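Lactaldehyde dehydrogenase (Methanocaldococcus jannaschii, PDB 3PQA) oxidises lactaldehyde to lactate with NAD, which it prefers to NADP, in the biosynthesis of coenzyme F420. Local coordinates at residues B[136-141]-B[148-153]; B[216-221]-B[443-448]; B[227-232]-B[238-243]; B[246-251]-B[422-427]; B[274-279]-B[432-437]. All blocks are in the same frame, centred on the assembly; numbering follows the deposited sequence. Where two conformers were deposited one is given.

Contact 1 of 5, residues B[136-141]-B[148-153]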
# COMPACT_ATOMS: atom_id res chain seq x y z
N ALA B 136 8.04 -4.60 -27.10
CA ALA B 136 8.14 -5.89 -26.43
C ALA B 136 8.95 -6.85 -27.29
O ALA B 136 8.68 -7.00 -28.48
CB ALA B 136 6.75 -6.46 -26.17
N ILE B 137 9.97 -7.46 -26.71
CA ILE B 137 10.80 -8.41 -27.45
C ILE B 137 10.80 -9.69 -26.63
O ILE B 137 11.27 -9.70 -25.49
CB ILE B 137 12.21 -7.84 -27.74
CG1 ILE B 137 12.11 -6.54 -28.57
CG2 ILE B 137 13.08 -8.89 -28.44
CD1 ILE B 137 13.45 -5.82 -28.76
N THR B 138 10.24 -10.76 -27.20
CA THR B 138 9.91 -11.95 -26.43
C THR B 138 10.72 -13.15 -26.89
O THR B 138 11.16 -13.20 -28.04
CB THR B 138 8.41 -12.26 -26.51
OG1 THR B 138 8.00 -12.31 -27.89
CG2 THR B 138 7.60 -11.17 -25.78
N PRO B 139 10.92 -14.13 -25.99
CA PRO B 139 11.84 -15.22 -26.21
C PRO B 139 11.16 -16.46 -26.80
O PRO B 139 9.93 -16.54 -26.82
CB PRO B 139 12.32 -15.53 -24.79
CG PRO B 139 11.12 -15.35 -23.99
CD PRO B 139 10.41 -14.15 -24.60
N PHE B 140 11.96 -17.42 -27.25
CA PHE B 140 11.46 -18.63 -27.89
C PHE B 140 10.87 -19.64 -26.89
O PHE B 140 10.10 -20.51 -27.28
CB PHE B 140 12.58 -19.31 -28.70
CG PHE B 140 13.57 -20.09 -27.85
CD1 PHE B 140 13.25 -21.35 -27.34
CD2 PHE B 140 14.81 -19.54 -27.52
CE1 PHE B 140 14.14 -22.06 -26.55
CE2 PHE B 140 15.71 -20.25 -26.73
CZ PHE B 140 15.38 -21.50 -26.24
N ASN B 141 11.24 -19.53 -25.61
CA ASN B 141 11.06 -20.65 -24.67
C ASN B 141 9.68 -20.75 -24.00
O ASN B 141 9.13 -21.85 -23.85
CB ASN B 141 12.21 -20.73 -23.64
CG ASN B 141 12.33 -19.49 -22.77
OD1 ASN B 141 11.81 -18.42 -23.10
ND2 ASN B 141 13.00 -19.63 -21.62
N ALA B 148 2.45 -12.77 -22.98
CA ALA B 148 1.32 -12.32 -22.17
C ALA B 148 1.80 -11.39 -21.04
O ALA B 148 1.14 -10.40 -20.71
CB ALA B 148 0.53 -13.52 -21.61
N HIS B 149 2.95 -11.71 -20.47
CA HIS B 149 3.51 -10.90 -19.38
C HIS B 149 3.97 -9.52 -19.81
O HIS B 149 4.24 -8.68 -18.95
CB HIS B 149 4.64 -11.65 -18.67
CG HIS B 149 4.16 -12.51 -17.54
ND1 HIS B 149 3.64 -11.98 -16.38
CD2 HIS B 149 4.10 -13.85 -17.41
CE1 HIS B 149 3.30 -12.96 -15.57
NE2 HIS B 149 3.57 -14.11 -16.16
N LYS B 150 4.07 -9.27 -21.12
CA LYS B 150 4.36 -7.93 -21.62
C LYS B 150 3.13 -7.26 -22.23
O LYS B 150 2.87 -6.08 -21.97
CB LYS B 150 5.49 -7.96 -22.64
CG LYS B 150 6.81 -8.53 -22.11
CD LYS B 150 7.95 -8.35 -23.11
CE LYS B 150 9.18 -9.21 -22.70
NZ LYS B 150 9.75 -8.78 -21.39
N ILE B 151 2.42 -7.99 -23.09
CA ILE B 151 1.20 -7.49 -23.74
C ILE B 151 0.09 -7.13 -22.75
O ILE B 151 -0.49 -6.03 -22.86
CB ILE B 151 0.67 -8.49 -24.80
CG1 ILE B 151 1.73 -8.70 -25.89
CG2 ILE B 151 -0.66 -7.98 -25.43
CD1 ILE B 151 1.42 -9.87 -26.82
N ALA B 152 -0.23 -8.04 -21.84
CA ALA B 152 -1.34 -7.81 -20.91
C ALA B 152 -1.15 -6.52 -20.07
O ALA B 152 -2.03 -5.64 -20.07
CB ALA B 152 -1.59 -9.04 -20.04
N PRO B 153 0.01 -6.38 -19.38
CA PRO B 153 0.22 -5.09 -18.67
C PRO B 153 0.29 -3.85 -19.57
O PRO B 153 -0.15 -2.78 -19.16
CB PRO B 153 1.53 -5.29 -17.91
CG PRO B 153 2.21 -6.45 -18.56
CD PRO B 153 1.15 -7.30 -19.21
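Lys150 of helix 145-156 lies along the end of strand 122-138 and meets Ala136, Ile137 and Thr138. Strand and helix are the first two elements of a beta-alpha-beta unit, completed by strand 160-165, in the Rossmann-like domain of aldehyde dehydrogenases. The axes of strand 136-138 and helix 148-153 run nearly antiparallel (159°), 8.9 Å apart at closest. The lysine starts with Lys150 CB against the methyl of Ala136, CB to CB at 4.0 Å. CG lies beside the backbone N, anti to the carbonyl carbon (chi1 -59°), and the chain then runs extended through CD to CE. Lys150 CD rests against two methyls, Ala136 CB at 3.8 Å and Thr138 CG2 at 3.9 Å. CE passes the carbonyl oxygen of Ile137 and also touches Thr138 CG2. Thr138 and Lys150 run alongside one another, pointing opposite ways. Thr138 gives only its methyl to the lysine; its OG1 bonds to His163 NE2. The shaft of Lys150 thus packs mainly on methyls before the charged end leaves the contact. At chi4 (-63°) the chain bends, and NZ turns to a salt bridge with Glu445 and to hydrogen bonds with Ser218 and Thr220. Just before that bend, Lys150 CE stands 3.5 Å from Ile137 O.

Contact 2 of 5, residues B[216-221]-B[443-448]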
# COMPACT_ATOMS: atom_id res chain seq x y z
N MET B 216 9.69 2.71 -24.45
CA MET B 216 10.12 1.72 -23.47
C MET B 216 10.45 0.42 -24.17
O MET B 216 9.76 0.03 -25.12
CB MET B 216 9.04 1.50 -22.41
CG MET B 216 9.27 0.28 -21.53
SD MET B 216 8.33 0.33 -20.02
CE MET B 216 8.93 -1.22 -19.28
N ILE B 217 11.51 -0.24 -23.70
CA ILE B 217 11.88 -1.57 -24.18
C ILE B 217 11.71 -2.55 -23.04
O ILE B 217 12.17 -2.30 -21.92
CB ILE B 217 13.36 -1.63 -24.70
CG1 ILE B 217 13.58 -0.65 -25.84
CG2 ILE B 217 13.75 -3.07 -25.10
CD1 ILE B 217 12.64 -0.83 -27.00
N SER B 218 11.00 -3.63 -23.32
CA SER B 218 10.88 -4.74 -22.40
C SER B 218 11.32 -5.98 -23.16
O SER B 218 10.63 -6.44 -24.09
CB SER B 218 9.44 -4.91 -21.94
OG SER B 218 9.34 -5.95 -20.99
N PHE B 219 12.47 -6.51 -22.74
CA PHE B 219 13.15 -7.61 -23.43
C PHE B 219 13.33 -8.77 -22.48
O PHE B 219 13.76 -8.57 -21.33
CB PHE B 219 14.53 -7.16 -23.93
CG PHE B 219 15.40 -8.29 -24.42
CD1 PHE B 219 15.27 -8.76 -25.72
CD2 PHE B 219 16.35 -8.88 -23.58
CE1 PHE B 219 16.07 -9.80 -26.20
CE2 PHE B 219 17.16 -9.92 -24.05
CZ PHE B 219 17.01 -10.39 -25.36
N THR B 220 13.02 -9.98 -22.95
CA THR B 220 13.32 -11.22 -22.22
C THR B 220 14.16 -12.09 -23.16
O THR B 220 13.76 -12.32 -24.30
CB THR B 220 12.02 -11.96 -21.79
OG1 THR B 220 11.25 -11.09 -20.96
CG2 THR B 220 12.33 -13.24 -20.97
N GLY B 221 15.32 -12.56 -22.69
CA GLY B 221 16.25 -13.32 -23.51
C GLY B 221 17.64 -13.40 -22.91
O GLY B 221 17.80 -13.30 -21.69
N GLY B 443 14.37 -4.16 -13.58
CA GLY B 443 12.91 -4.17 -13.40
C GLY B 443 12.32 -5.51 -13.00
O GLY B 443 13.02 -6.53 -12.95
N ARG B 444 11.02 -5.51 -12.72
CA ARG B 444 10.33 -6.73 -12.30
C ARG B 444 9.10 -6.96 -13.15
O ARG B 444 8.40 -6.01 -13.50
CB ARG B 444 9.96 -6.66 -10.80
CG ARG B 444 11.17 -6.60 -9.84
CD ARG B 444 11.96 -7.91 -9.83
NE ARG B 444 13.16 -7.86 -8.99
CZ ARG B 444 14.32 -7.31 -9.35
NH1 ARG B 444 14.45 -6.73 -10.54
NH2 ARG B 444 15.36 -7.34 -8.53
N GLU B 445 8.85 -8.23 -13.50
CA GLU B 445 7.63 -8.65 -14.15
C GLU B 445 6.67 -9.36 -13.17
O GLU B 445 6.92 -9.41 -11.96
CB GLU B 445 7.91 -9.47 -15.43
CG GLU B 445 8.48 -8.62 -16.58
CD GLU B 445 8.38 -9.30 -17.96
OE1 GLU B 445 8.03 -10.49 -18.06
OE2 GLU B 445 8.70 -8.63 -18.96
N GLY B 446 5.57 -9.89 -13.69
CA GLY B 446 4.39 -10.08 -12.84
C GLY B 446 3.52 -8.88 -13.20
O GLY B 446 3.99 -7.74 -13.15
N VAL B 447 2.27 -9.13 -13.57
CA VAL B 447 1.37 -8.11 -14.15
C VAL B 447 1.38 -6.78 -13.41
O VAL B 447 1.61 -5.72 -14.01
CB VAL B 447 -0.07 -8.69 -14.36
CG1 VAL B 447 -1.10 -7.60 -14.63
CG2 VAL B 447 -0.02 -9.71 -15.51
N LYS B 448 1.20 -6.82 -12.09
CA LYS B 448 1.09 -5.60 -11.30
C LYS B 448 2.39 -4.78 -11.38
O LYS B 448 2.35 -3.54 -11.48
CB LYS B 448 0.77 -5.95 -9.85
CG LYS B 448 0.49 -4.75 -8.97
CD LYS B 448 0.39 -5.17 -7.52
CE LYS B 448 0.03 -3.94 -6.67
NZ LYS B 448 -0.06 -4.23 -5.22
O HOH W 1 8.44 -5.49 -18.68
O HOH W 2 11.59 -7.43 -18.98
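Ser218 and Thr220 on strand 216-220 face Glu445 across a wide backbone gap, the nearest CA atoms being those of Ser218 and Gly443 at 9.2 Å. Only the long side chain of Glu445 bridges it. Beyond CG the glutamate is extended (chi2 -163°), which carries its carboxylate to the strand. Glu445 OE2 stands 3.4 Å from Ser218 OG, at an angle too poor for a hydrogen bond, and 4.1 Å from Thr220 OG1. Thr220 crosses the glutamate obliquely. Water joins what the direct approach does not. One water donates to Glu445 OE2 at 3.2 Å and lies 2.5 Å from Ser218 OG, which is unusually short. A second water lies 3.1 Å from Glu445 OE2 and can donate to it, though other acceptors compete for its protons. The same carboxylate oxygen has Lys150 as its salt-bridge partner, so the buried carboxylate is matched by a buried ammonium. Strand 216-220 runs into Gly221, the first of the residues assigned by similarity to NAD binding. The polar cluster thus sits near the end of the strand and the turn after it, where a Rossmann-like domain receives its dinucleotide, close to Glu241, an active-site residue by similarity.

Contact 3 of 5, residues B[227-232]-B[238-243]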
# COMPACT_ATOMS: atom_id res chain seq x y z
N GLU B 227 22.61 -6.83 -22.37
CA GLU B 227 23.71 -5.88 -22.17
C GLU B 227 23.83 -4.92 -23.36
O GLU B 227 23.97 -3.71 -23.18
CB GLU B 227 25.03 -6.63 -21.91
CG GLU B 227 26.25 -5.71 -21.79
CD GLU B 227 26.93 -5.77 -20.43
OE1 GLU B 227 27.09 -6.88 -19.88
OE2 GLU B 227 27.35 -4.69 -19.93
N LEU B 228 23.76 -5.46 -24.58
CA LEU B 228 23.80 -4.63 -25.79
C LEU B 228 22.60 -3.67 -25.88
O LEU B 228 22.74 -2.54 -26.33
CB LEU B 228 23.89 -5.51 -27.05
CG LEU B 228 24.58 -4.92 -28.28
CD1 LEU B 228 26.06 -5.26 -28.26
CD2 LEU B 228 23.95 -5.47 -29.56
N ILE B 229 21.43 -4.12 -25.44
CA ILE B 229 20.26 -3.22 -25.38
C ILE B 229 20.57 -1.99 -24.52
O ILE B 229 20.29 -0.86 -24.96
CB ILE B 229 18.97 -3.96 -24.94
CG1 ILE B 229 18.52 -4.94 -26.03
CG2 ILE B 229 17.84 -2.98 -24.60
CD1 ILE B 229 17.35 -5.83 -25.65
N THR B 230 21.18 -2.19 -23.34
CA THR B 230 21.54 -1.05 -22.46
C THR B 230 22.46 -0.03 -23.17
O THR B 230 22.41 1.17 -22.86
CB THR B 230 22.14 -1.46 -21.07
OG1 THR B 230 23.45 -2.03 -21.23
CG2 THR B 230 21.24 -2.46 -20.36
N LYS B 231 23.25 -0.50 -24.13
CA LYS B 231 24.19 0.36 -24.88
C LYS B 231 23.58 1.01 -26.12
O LYS B 231 24.16 1.94 -26.69
CB LYS B 231 25.46 -0.42 -25.27
CG LYS B 231 26.19 -1.06 -24.09
CD LYS B 231 27.46 -1.79 -24.54
CE LYS B 231 27.97 -2.75 -23.48
NZ LYS B 231 28.07 -2.12 -22.11
N LYS B 232 22.41 0.54 -26.55
CA LYS B 232 21.82 1.01 -27.80
C LYS B 232 20.45 1.68 -27.66
O LYS B 232 20.02 2.38 -28.58
CB LYS B 232 21.68 -0.15 -28.80
CG LYS B 232 22.98 -0.60 -29.44
CD LYS B 232 22.75 -1.86 -30.27
CE LYS B 232 21.85 -1.61 -31.48
NZ LYS B 232 22.56 -1.25 -32.76
N ILE B 238 13.74 1.03 -19.63
CA ILE B 238 14.26 -0.29 -20.00
C ILE B 238 13.93 -1.31 -18.92
O ILE B 238 14.25 -1.11 -17.75
CB ILE B 238 15.81 -0.26 -20.17
CG1 ILE B 238 16.21 0.75 -21.24
CG2 ILE B 238 16.34 -1.66 -20.53
CD1 ILE B 238 17.69 1.11 -21.22
N ALA B 239 13.31 -2.41 -19.34
CA ALA B 239 13.10 -3.58 -18.49
C ALA B 239 13.75 -4.78 -19.17
O ALA B 239 13.55 -5.01 -20.36
CB ALA B 239 11.61 -3.81 -18.24
N LEU B 240 14.55 -5.54 -18.41
CA LEU B 240 15.28 -6.69 -18.93
C LEU B 240 15.08 -7.89 -18.03
O LEU B 240 15.22 -7.79 -16.79
CB LEU B 240 16.78 -6.37 -19.04
CG LEU B 240 17.22 -5.15 -19.87
CD1 LEU B 240 18.72 -4.95 -19.71
CD2 LEU B 240 16.83 -5.31 -21.34
N GLU B 241 14.73 -9.02 -18.65
CA GLU B 241 14.60 -10.28 -17.93
C GLU B 241 15.53 -11.24 -18.65
O GLU B 241 15.24 -11.68 -19.77
CB GLU B 241 13.15 -10.79 -17.96
CG GLU B 241 12.16 -9.97 -17.15
CD GLU B 241 12.23 -10.22 -15.64
OE1 GLU B 241 12.84 -11.23 -15.20
OE2 GLU B 241 11.64 -9.42 -14.90
N LEU B 242 16.66 -11.54 -18.02
CA LEU B 242 17.73 -12.23 -18.71
C LEU B 242 17.92 -13.59 -18.05
O LEU B 242 16.98 -14.13 -17.45
CB LEU B 242 18.99 -11.36 -18.74
CG LEU B 242 18.74 -9.88 -19.13
CD1 LEU B 242 19.98 -9.01 -18.95
CD2 LEU B 242 18.19 -9.75 -20.54
N GLY B 243 19.10 -14.16 -18.17
CA GLY B 243 19.27 -15.48 -17.62
C GLY B 243 20.25 -15.51 -16.47
O GLY B 243 20.50 -14.49 -15.81
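Leu240 of strand 237-241 meets Thr230 and Ile229 of helix 223-232. Along segment 238-243, Ile238 comes first and brings the backbones nearest, with Ile238 CA 7.7 Å from Thr230 CA. Leu240, two residues on, carries the contact. Its CG lies beside the backbone N and anti to the carbonyl carbon (chi1 -56°), and its two methyls part between neighbouring helix residues. Leu240 CD1 touches Thr230 CG2 at 3.6 Å, with the two side chains roughly perpendicular. Leu240 CD2 meets Ile229 CG2 at 4.1 Å, and these side chains lie alongside with their ends pointing opposite ways. Thr230 can offer its methyl because Thr230 OG1 is turned back along the helix, bonding to Glu227 O at 2.6 Å. A glycine in place of Thr230 would probably leave Leu240 CD1 without its methyl neighbour and Glu227 O without the hydroxyl bond. Next in the strand comes Glu241, assigned to the active site by similarity. The contact joins the second and third elements of the beta-alpha-beta unit 216-220, 223-232, 237-241. Ile229 also packs on Phe219 of the first strand and Val209 of helix 201-210, while Phe235 of a neighbouring subunit packs on Leu240.

Contact 4 of 5, residues B[246-251]-B[422-427]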
# COMPACT_ATOMS: atom_id res chain seq x y z
N ASN B 246 21.91 -20.61 -12.28
CA ASN B 246 21.20 -20.49 -11.01
C ASN B 246 21.61 -21.56 -9.98
O ASN B 246 21.36 -22.73 -10.20
CB ASN B 246 19.70 -20.51 -11.26
CG ASN B 246 19.28 -19.47 -12.27
OD1 ASN B 246 19.39 -18.28 -12.02
ND2 ASN B 246 18.81 -19.92 -13.40
N PRO B 247 22.23 -21.14 -8.87
CA PRO B 247 22.76 -22.14 -7.93
C PRO B 247 21.69 -22.67 -7.01
O PRO B 247 20.88 -21.91 -6.49
CB PRO B 247 23.80 -21.35 -7.14
CG PRO B 247 23.22 -19.96 -7.08
CD PRO B 247 22.58 -19.77 -8.46
N ASN B 248 21.70 -24.00 -6.84
CA ASN B 248 20.75 -24.67 -5.98
C ASN B 248 21.56 -25.41 -4.93
O ASN B 248 22.36 -26.25 -5.26
CB ASN B 248 19.89 -25.64 -6.80
CG ASN B 248 18.85 -24.93 -7.67
OD1 ASN B 248 17.65 -25.07 -7.43
ND2 ASN B 248 19.29 -24.20 -8.71
N ILE B 249 21.30 -25.12 -3.65
CA ILE B 249 22.17 -25.52 -2.55
C ILE B 249 21.46 -26.55 -1.70
O ILE B 249 20.33 -26.34 -1.31
CB ILE B 249 22.48 -24.28 -1.66
CG1 ILE B 249 23.34 -23.30 -2.45
CG2 ILE B 249 23.09 -24.70 -0.28
CD1 ILE B 249 23.37 -21.88 -1.89
N VAL B 250 22.13 -27.67 -1.42
CA VAL B 250 21.52 -28.73 -0.64
C VAL B 250 22.35 -28.89 0.62
O VAL B 250 23.49 -29.39 0.54
CB VAL B 250 21.47 -30.07 -1.42
CG1 VAL B 250 20.85 -31.20 -0.56
CG2 VAL B 250 20.71 -29.92 -2.73
N LEU B 251 21.82 -28.44 1.75
CA LEU B 251 22.53 -28.57 3.03
C LEU B 251 22.39 -29.99 3.59
O LEU B 251 21.51 -30.74 3.19
CB LEU B 251 22.04 -27.55 4.06
CG LEU B 251 22.22 -26.07 3.69
CD1 LEU B 251 21.97 -25.20 4.90
CD2 LEU B 251 23.61 -25.81 3.16
N ASN B 422 13.53 -24.76 -0.10
CA ASN B 422 12.91 -26.08 -0.22
C ASN B 422 12.11 -26.35 -1.51
O ASN B 422 11.29 -27.26 -1.57
CB ASN B 422 12.15 -26.45 1.07
CG ASN B 422 13.11 -26.71 2.23
OD1 ASN B 422 14.22 -27.17 2.00
ND2 ASN B 422 12.69 -26.39 3.46
N ASP B 423 12.40 -25.58 -2.55
CA ASP B 423 12.03 -25.93 -3.93
C ASP B 423 13.18 -25.41 -4.78
O ASP B 423 14.01 -24.65 -4.28
CB ASP B 423 10.68 -25.30 -4.31
CG ASP B 423 10.06 -25.91 -5.57
OD1 ASP B 423 10.63 -26.85 -6.16
OD2 ASP B 423 8.97 -25.43 -5.96
N SER B 424 13.27 -25.82 -6.05
CA SER B 424 14.42 -25.43 -6.89
C SER B 424 14.29 -23.98 -7.36
O SER B 424 13.25 -23.35 -7.16
CB SER B 424 14.57 -26.35 -8.11
OG SER B 424 13.68 -25.92 -9.14
N SER B 425 15.34 -23.49 -8.01
CA SER B 425 15.34 -22.15 -8.59
C SER B 425 14.24 -21.94 -9.62
O SER B 425 13.85 -20.80 -9.90
CB SER B 425 16.70 -21.85 -9.22
OG SER B 425 17.03 -22.80 -10.21
N LEU B 426 13.73 -23.04 -10.19
CA LEU B 426 12.69 -22.96 -11.26
C LEU B 426 11.34 -22.38 -10.81
O LEU B 426 10.49 -22.00 -11.66
CB LEU B 426 12.52 -24.34 -11.92
CG LEU B 426 11.67 -24.42 -13.17
CD1 LEU B 426 12.44 -23.88 -14.37
CD2 LEU B 426 11.26 -25.85 -13.43
N PHE B 427 11.14 -22.23 -9.51
CA PHE B 427 9.85 -21.74 -9.03
C PHE B 427 9.55 -20.28 -9.44
O PHE B 427 10.36 -19.39 -9.23
CB PHE B 427 9.74 -21.89 -7.51
CG PHE B 427 8.41 -21.44 -7.00
CD1 PHE B 427 7.31 -22.29 -7.09
CD2 PHE B 427 8.23 -20.15 -6.50
CE1 PHE B 427 6.06 -21.87 -6.64
CE2 PHE B 427 6.98 -19.73 -6.07
CZ PHE B 427 5.89 -20.59 -6.14
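Asn248 points from strand 246-250 at the turn made by Ser424 and Ser425, and its amide presents both of its polar atoms to Ser425. The oxygen takes the backbone: Ser425 N donates to Asn248 OD1 at 2.9 Å, with an N-H...O angle of 154° and the donor tilted 17° from the carbonyl plane. The nitrogen takes the side chain: Asn248 ND2 donates to Ser425 OG at 3.1 Å. This bond is nearly straight, and the hydroxyl lies in the amide plane. Two bonds to one residue fix the rotation of the amide. A weak bond from Asn248 ND2 to Asn246 O, on the same strand, adds to the hold. Ser425 OG is placed for this by its first torsion (58°), which sets it between the backbone N and the carbonyl carbon. Beside the pair, Asn246 CB rests 3.7 Å from Ser425 OG. Asn248 OD1 also lies 3.3 Å from Ser424 CA. The turn has its own bracing: Ser424 OG accepts from Leu426 N at 3.1 Å, an ST turn within the type I turn from Ser424 to Phe427. A leucine in place of Asn248 would probably leave Ser425 N without its acceptor and remove one hold on the hydroxyl. Ser425 OG also bonds to Ile276 O, and Asn246 ND2 to the carbonyls of Cys275 and Ser277. These bonds tie strand and turn to the loop of Cys275, an active-site residue by similarity. The contact rests on uncharged amide, hydroxyl and backbone groups joined by directional bonds, which are likely to fix how the turn sits on the strand.

Contact 5 of 5, residues B[274-279]-B[432-437]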
# COMPACT_ATOMS: atom_id res chain seq x y z
N VAL B 274 15.17 -22.73 -19.54
CA VAL B 274 14.41 -21.74 -18.77
C VAL B 274 15.41 -20.80 -18.10
O VAL B 274 16.47 -21.24 -17.63
CB VAL B 274 13.48 -22.39 -17.70
CG1 VAL B 274 12.41 -21.39 -17.23
CG2 VAL B 274 12.83 -23.67 -18.22
N CYS B 275 15.10 -19.50 -18.05
CA CYS B 275 16.05 -18.57 -17.46
C CYS B 275 16.35 -18.91 -16.00
O CYS B 275 17.41 -18.59 -15.51
CB CYS B 275 15.60 -17.12 -17.56
SG CYS B 275 14.05 -16.83 -16.82
N ILE B 276 15.39 -19.57 -15.33
CA ILE B 276 15.56 -19.97 -13.92
C ILE B 276 15.83 -21.47 -13.69
O ILE B 276 15.77 -21.97 -12.56
CB ILE B 276 14.38 -19.47 -13.03
CG1 ILE B 276 13.03 -19.85 -13.63
CG2 ILE B 276 14.48 -17.96 -12.79
CD1 ILE B 276 11.83 -19.45 -12.76
N SER B 277 16.15 -22.18 -14.78
CA SER B 277 16.60 -23.57 -14.72
C SER B 277 17.81 -23.73 -13.80
O SER B 277 18.61 -22.81 -13.63
CB SER B 277 17.01 -24.08 -16.12
OG SER B 277 15.89 -24.15 -16.98
N VAL B 278 17.91 -24.90 -13.19
CA VAL B 278 19.03 -25.23 -12.32
C VAL B 278 20.31 -25.14 -13.15
O VAL B 278 20.44 -25.81 -14.18
CB VAL B 278 18.86 -26.65 -11.74
CG1 VAL B 278 20.15 -27.14 -11.03
CG2 VAL B 278 17.64 -26.70 -10.78
N GLY B 279 21.25 -24.32 -12.68
CA GLY B 279 22.55 -24.11 -13.35
C GLY B 279 23.69 -24.86 -12.67
O GLY B 279 24.67 -25.25 -13.33
N MET B 432 3.89 -13.04 -8.47
CA MET B 432 4.97 -12.52 -7.61
C MET B 432 5.87 -11.56 -8.41
O MET B 432 5.95 -11.72 -9.62
CB MET B 432 5.79 -13.69 -7.01
CG MET B 432 6.89 -14.27 -7.91
SD MET B 432 7.71 -15.73 -7.14
CE MET B 432 9.23 -15.69 -8.12
N PRO B 433 6.52 -10.59 -7.74
CA PRO B 433 7.47 -9.77 -8.53
C PRO B 433 8.62 -10.66 -8.94
O PRO B 433 9.12 -11.43 -8.12
CB PRO B 433 7.91 -8.67 -7.56
CG PRO B 433 7.63 -9.21 -6.19
CD PRO B 433 6.45 -10.16 -6.33
N PHE B 434 9.01 -10.60 -10.21
CA PHE B 434 9.97 -11.56 -10.74
C PHE B 434 11.07 -10.87 -11.54
O PHE B 434 10.79 -10.09 -12.44
CB PHE B 434 9.24 -12.57 -11.65
CG PHE B 434 10.17 -13.50 -12.39
CD1 PHE B 434 10.92 -14.44 -11.70
CD2 PHE B 434 10.30 -13.42 -13.78
CE1 PHE B 434 11.79 -15.31 -12.40
CE2 PHE B 434 11.16 -14.27 -14.48
CZ PHE B 434 11.90 -15.22 -13.79
N GLY B 435 12.32 -11.18 -11.21
CA GLY B 435 13.41 -10.62 -11.99
C GLY B 435 14.76 -10.78 -11.34
O GLY B 435 14.87 -11.40 -10.29
N GLY B 436 15.79 -10.22 -11.97
CA GLY B 436 17.19 -10.48 -11.58
C GLY B 436 17.99 -9.25 -11.19
O GLY B 436 17.62 -8.12 -11.54
N VAL B 437 19.08 -9.47 -10.46
CA VAL B 437 20.07 -8.44 -10.17
C VAL B 437 21.36 -8.77 -10.92
O VAL B 437 21.38 -9.72 -11.71
CB VAL B 437 20.29 -8.27 -8.64
CG1 VAL B 437 18.98 -7.85 -7.98
CG2 VAL B 437 20.82 -9.58 -7.99
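The active site of the aldehyde dehydrogenase family lies here: Cys275, assigned to it by similarity, and its neighbour Ile276 meet Phe434 from the loop before strand 441-442. The phenyl ring is approached at its edge. Cys275 SG is 4.0 Å from Phe434 CZ and 5.4 Å from the ring centroid. The sulfur stands 88° off the ring normal, so this is an edge-on sulfur-aromatic contact, with no sulfur over the face. Ile276 brings CG2 to the same rim, in the plane of the ring, at 3.8 Å from Phe434 CE1. Ile276 CD1 reaches CE1 more loosely. Ile276 and Phe434 approach head-on from their two loops and meet across the gap, where the nearest CA atoms, those of Ile276 and Gly435, are 9.8 Å apart. Phe434 spans much of that gap because its CG is anti to the backbone N (chi1 172°). On the other loop, the first torsion of Cys275 (57°) turns SG toward the ring. The type I turn from Val274 to Ser277 presents both residues, closed by Ser277 N bonding to Val274 O at 3.0 Å. The ring of Phe434 also meets that of His396 with the planes steeply inclined, and its backbone pairs with Glu445. Pro433 O accepts a bond from Thr459 of a neighbouring subunit. Cysteine and glutamate active-site residues brought together from separate parts of the chain are characteristic of this family, and Phe434 stands beside both, close to Glu241 as well.

Overall arrangement
All five contacts are largely buried, and they differ mainly in chemistry. Contacts 1, 2 and 3 reach one sheet, that of strands 122-138, 216-220 and 237-241. Contact 4 belongs to the other large sheet, which contact 5 reaches through strand 278-284. Contacts 1 and 2 meet at the salt bridge between Lys150 and Glu445. Contact 3 is apolar and lies farther out; a second subunit packs on it, as on contacts 2, 4 and 5. Contact 4 is made by uncharged hydrogen bonds and is farthest from the chain centre. Contact 5 is aromatic and apolar; it joins the two sides, bonding to contact 4 through Ser425 and to contact 2 through Glu445 N.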